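Long-range contact in exoglucanase A (Cellulomonas fimi, PDB 7CBD), which hydrolyses the beta-1,4-glucosidic bonds of cellulose with inversion of anomeric configuration, releasing cellobiose from the non-reducing chain ends: residues N204-A216 / H276-S288. Residues are numbered along the deposited sequence; the frame is centred on the assembly and turned at random. Where two conformers were deposited one is given.
Sequences NAGPSATLFAEVA and HMHRLLVAAGFPS
Phe286 lays the edge of its ring against helix 204-216: CZ is 3.6 Å from Phe212 O and CE2 3.6 Å from Ala213 N, with Ala216 CB beside CZ. A Schellman motif at Gly285 ends helix 276-283 just before it, and with CG anti to the carbonyl carbon (chi1 -75°) the ring is carried back to the first helix. Phe223 and Phe229 meet this ring edge-to-face. Replacing Phe286 by alanine would remove the ring and is likely to open a gap beside Ala213 and Ala216 and take an edge-to-face partner from Phe223 and Phe229. Ala205 and Ala209 have the next largest buried shares, and alanines at the interface are consistent with the 8.7 Å approach of the axes, at a crossing angle of -48°. The methyl of Ala205 sits among Leu280 CD1, 3.5 Å from its CB, the sulfur of Met277 and His276 CE1; the ring of His276 is tied by ND1 to Asp267. One turn on, Ala209 CB rests on Leu280 CB at 3.9 Å, while CD2 of Leu281 lies against Ala209 CA and Phe212 CB. In this family 6 catalytic domain the two helices follow parallel strands 187-192 and 228-231. With van der Waals contacts, and no hydrogen bonds, between the segments, cohesion depends on close fit of shape.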
loop_
_atom_site.group_PDB
_atom_site.type_symbol
_atom_site.label_atom_id
_atom_site.label_comp_id
_atom_site.label_asym_id
_atom_site.label_seq_id
_atom_site.Cartn_x
_atom_site.Cartn_y
_atom_site.Cartn_z
ATOM N N ASN A 204 1.221 14.040 -14.656
ATOM C CA ASN A 204 1.298 13.839 -13.216
ATOM C C ASN A 204 2.600 13.180 -12.784
ATOM O O ASN A 204 3.185 13.569 -11.768
ATOM C CB ASN A 204 0.118 12.991 -12.729
ATOM C CG ASN A 204 -1.212 13.731 -12.816
ATOM O OD1 ASN A 204 -1.260 14.931 -13.090
ATOM N ND2 ASN A 204 -2.305 13.009 -12.574
ATOM N N ALA A 205 3.078 12.201 -13.555
ATOM C CA ALA A 205 4.296 11.486 -13.196
ATOM C C ALA A 205 5.499 12.418 -13.176
ATOM O O ALA A 205 6.321 12.366 -12.255
ATOM C CB ALA A 205 4.522 10.346 -14.188
ATOM N N GLY A 206 5.629 13.263 -14.196
ATOM C CA GLY A 206 6.771 14.136 -14.325
ATOM C C GLY A 206 6.924 15.098 -13.164
ATOM O O GLY A 206 7.967 15.144 -12.500
ATOM N N PRO A 207 5.896 15.913 -12.911
ATOM C CA PRO A 207 5.976 16.835 -11.767
ATOM C C PRO A 207 6.160 16.123 -10.441
ATOM O O PRO A 207 6.826 16.655 -9.543
ATOM C CB PRO A 207 4.646 17.595 -11.835
ATOM C CG PRO A 207 4.290 17.562 -13.293
ATOM C CD PRO A 207 4.733 16.207 -13.771
ATOM N N SER A 208 5.607 14.917 -10.294
ATOM C CA SER A 208 5.799 14.175 -9.054
ATOM C C SER A 208 7.260 13.787 -8.869
ATOM O O SER A 208 7.815 13.937 -7.775
ATOM C CB SER A 208 4.888 12.949 -9.021
ATOM O OG SER A 208 3.544 13.372 -8.995
ATOM N N ALA A 209 7.901 13.282 -9.928
ATOM C CA ALA A 209 9.314 12.925 -9.819
ATOM C C ALA A 209 10.165 14.132 -9.434
ATOM O O ALA A 209 11.073 14.024 -8.598
ATOM C CB ALA A 209 9.814 12.307 -11.123
ATOM N N THR A 210 9.897 15.286 -10.048
ATOM C CA THR A 210 10.618 16.508 -9.706
ATOM C C THR A 210 10.418 16.874 -8.241
ATOM O O THR A 210 11.374 17.250 -7.550
ATOM C CB THR A 210 10.148 17.639 -10.622
ATOM O OG1 THR A 210 10.431 17.275 -11.974
ATOM C CG2 THR A 210 10.839 18.959 -10.273
ATOM N N LEU A 211 9.187 16.764 -7.741
ATOM C CA LEU A 211 8.936 17.094 -6.341
ATOM C C LEU A 211 9.661 16.136 -5.402
ATOM O O LEU A 211 10.181 16.554 -4.362
ATOM C CB LEU A 211 7.434 17.111 -6.060
ATOM C CG LEU A 211 7.034 17.630 -4.678
ATOM C CD1 LEU A 211 5.757 18.460 -4.792
ATOM C CD2 LEU A 211 6.852 16.500 -3.693
ATOM N N PHE A 212 9.699 14.843 -5.738
ATOM C CA PHE A 212 10.461 13.907 -4.916
ATOM C C PHE A 212 11.936 14.285 -4.866
ATOM O O PHE A 212 12.574 14.190 -3.808
ATOM C CB PHE A 212 10.287 12.481 -5.444
ATOM C CG PHE A 212 8.925 11.898 -5.167
ATOM C CD1 PHE A 212 8.393 11.917 -3.884
ATOM C CD2 PHE A 212 8.170 11.342 -6.188
ATOM C CE1 PHE A 212 7.140 11.386 -3.625
ATOM C CE2 PHE A 212 6.910 10.809 -5.935
ATOM C CZ PHE A 212 6.398 10.825 -4.647
ATOM N N ALA A 213 12.496 14.725 -5.996
ATOM C CA ALA A 213 13.891 15.156 -5.998
ATOM C C ALA A 213 14.091 16.394 -5.133
ATOM O O ALA A 213 15.099 16.502 -4.426
ATOM C CB ALA A 213 14.378 15.394 -7.425
ATOM N N GLU A 214 13.151 17.346 -5.179
ATOM C CA GLU A 214 13.250 18.516 -4.309
ATOM C C GLU A 214 13.259 18.100 -2.846
ATOM O O GLU A 214 14.042 18.624 -2.043
ATOM C CB GLU A 214 12.080 19.461 -4.557
ATOM C CG GLU A 214 12.102 20.117 -5.911
ATOM C CD GLU A 214 10.879 20.979 -6.159
ATOM O OE1 GLU A 214 10.082 21.179 -5.215
ATOM O OE2 GLU A 214 10.715 21.453 -7.301
ATOM N N VAL A 215 12.378 17.173 -2.479
ATOM C CA VAL A 215 12.342 16.699 -1.102
ATOM C C VAL A 215 13.670 16.046 -0.730
ATOM O O VAL A 215 14.251 16.338 0.321
ATOM C CB VAL A 215 11.140 15.766 -0.882
ATOM C CG1 VAL A 215 11.227 15.084 0.482
ATOM C CG2 VAL A 215 9.846 16.565 -1.027
ATOM N N ALA A 216 14.194 15.186 -1.608
ATOM C CA ALA A 216 15.499 14.580 -1.354
ATOM C C ALA A 216 16.569 15.641 -1.098
ATOM O O ALA A 216 17.327 15.563 -0.122
ATOM C CB ALA A 216 15.893 13.691 -2.534
ATOM N N HIS A 276 8.164 3.121 -15.303
ATOM C CA HIS A 276 8.010 4.513 -15.709
ATOM C C HIS A 276 8.599 5.454 -14.666
ATOM O O HIS A 276 9.406 6.339 -14.986
ATOM C CB HIS A 276 6.506 4.752 -15.888
ATOM C CG HIS A 276 6.121 6.117 -16.373
ATOM N ND1 HIS A 276 4.805 6.527 -16.404
ATOM C CD2 HIS A 276 6.849 7.153 -16.854
ATOM C CE1 HIS A 276 4.738 7.755 -16.885
ATOM N NE2 HIS A 276 5.965 8.159 -17.162
ATOM N N MET A 277 8.221 5.262 -13.401
ATOM C CA MET A 277 8.692 6.158 -12.353
ATOM C C MET A 277 10.177 5.977 -12.082
ATOM O O MET A 277 10.872 6.954 -11.788
ATOM C CB MET A 277 7.873 5.969 -11.083
ATOM C CG MET A 277 6.472 6.523 -11.207
ATOM S SD MET A 277 6.413 8.294 -11.593
ATOM C CE MET A 277 6.817 9.015 -9.998
ATOM N N HIS A 278 10.693 4.745 -12.166
ATOM C CA HIS A 278 12.133 4.579 -11.994
ATOM C C HIS A 278 12.895 5.435 -12.996
ATOM O O HIS A 278 13.858 6.116 -12.635
ATOM C CB HIS A 278 12.533 3.104 -12.086
ATOM C CG HIS A 278 13.935 2.835 -11.631
ATOM N ND1 HIS A 278 15.031 2.966 -12.457
ATOM C CD2 HIS A 278 14.419 2.447 -10.426
ATOM C CE1 HIS A 278 16.128 2.670 -11.783
ATOM N NE2 HIS A 278 15.786 2.352 -10.548
ATOM N N ARG A 279 12.478 5.405 -14.268
ATOM C CA ARG A 279 13.108 6.239 -15.288
ATOM C C ARG A 279 13.054 7.708 -14.897
ATOM O O ARG A 279 14.081 8.397 -14.873
ATOM C CB ARG A 279 12.401 6.048 -16.631
ATOM C CG ARG A 279 12.713 4.758 -17.359
ATOM C CD ARG A 279 12.162 4.786 -18.786
ATOM N NE ARG A 279 10.698 4.783 -18.827
ATOM C CZ ARG A 279 9.957 3.684 -18.910
ATOM N NH1 ARG A 279 10.538 2.496 -18.956
ATOM N NH2 ARG A 279 8.634 3.774 -18.943
ATOM N N LEU A 280 11.856 8.205 -14.587
ATOM C CA LEU A 280 11.696 9.628 -14.313
ATOM C C LEU A 280 12.454 10.049 -13.061
ATOM O O LEU A 280 13.027 11.146 -13.014
ATOM C CB LEU A 280 10.218 9.980 -14.166
ATOM C CG LEU A 280 9.372 9.868 -15.429
ATOM C CD1 LEU A 280 7.932 10.167 -15.094
ATOM C CD2 LEU A 280 9.880 10.797 -16.514
ATOM N N LEU A 281 12.448 9.208 -12.028
ATOM C CA LEU A 281 13.149 9.561 -10.800
ATOM C C LEU A 281 14.649 9.657 -11.036
ATOM O O LEU A 281 15.300 10.594 -10.561
ATOM C CB LEU A 281 12.828 8.551 -9.702
ATOM C CG LEU A 281 11.401 8.673 -9.160
ATOM C CD1 LEU A 281 10.994 7.380 -8.461
ATOM C CD2 LEU A 281 11.250 9.883 -8.232
ATOM N N VAL A 282 15.213 8.712 -11.792
ATOM C CA VAL A 282 16.635 8.790 -12.112
ATOM C C VAL A 282 16.930 10.056 -12.905
ATOM O O VAL A 282 17.880 10.788 -12.611
ATOM C CB VAL A 282 17.102 7.525 -12.852
ATOM C CG1 VAL A 282 18.524 7.708 -13.380
ATOM C CG2 VAL A 282 17.016 6.322 -11.932
ATOM N N ALA A 283 16.103 10.346 -13.909
ATOM C CA ALA A 283 16.305 11.555 -14.697
ATOM C C ALA A 283 16.215 12.811 -13.837
ATOM O O ALA A 283 16.898 13.807 -14.112
ATOM C CB ALA A 283 15.294 11.599 -15.840
ATOM N N ALA A 284 15.409 12.773 -12.775
ATOM C CA ALA A 284 15.234 13.915 -11.885
ATOM C C ALA A 284 16.361 14.065 -10.873
ATOM O O ALA A 284 16.378 15.062 -10.142
ATOM C CB ALA A 284 13.891 13.817 -11.157
ATOM N N GLY A 285 17.279 13.100 -10.787
ATOM C CA GLY A 285 18.446 13.246 -9.939
ATOM C C GLY A 285 18.747 12.062 -9.041
ATOM O O GLY A 285 19.824 12.009 -8.448
ATOM N N PHE A 286 17.821 11.112 -8.921
ATOM C CA PHE A 286 18.058 9.960 -8.065
ATOM C C PHE A 286 19.073 9.022 -8.710
ATOM O O PHE A 286 19.136 8.914 -9.936
ATOM C CB PHE A 286 16.746 9.216 -7.812
ATOM C CG PHE A 286 15.853 9.919 -6.835
ATOM C CD1 PHE A 286 15.991 9.695 -5.471
ATOM C CD2 PHE A 286 14.920 10.855 -7.270
ATOM C CE1 PHE A 286 15.197 10.369 -4.558
ATOM C CE2 PHE A 286 14.123 11.532 -6.360
ATOM C CZ PHE A 286 14.263 11.283 -5.000
ATOM N N PRO A 287 19.879 8.330 -7.906
ATOM C CA PRO A 287 20.815 7.358 -8.475
ATOM C C PRO A 287 20.061 6.163 -9.036
ATOM O O PRO A 287 18.987 5.791 -8.557
ATOM C CB PRO A 287 21.681 6.954 -7.277
ATOM C CG PRO A 287 20.778 7.145 -6.084
ATOM C CD PRO A 287 19.922 8.350 -6.432
ATOM N N SER A 288 20.638 5.552 -10.073
ATOM C CA SER A 288 19.982 4.421 -10.722
ATOM C C SER A 288 19.768 3.247 -9.775
ATOM O O SER A 288 18.930 2.381 -10.058
ATOM C CB SER A 288 20.768 3.989 -11.962
ATOM O OG SER A 288 22.051 3.510 -11.608
#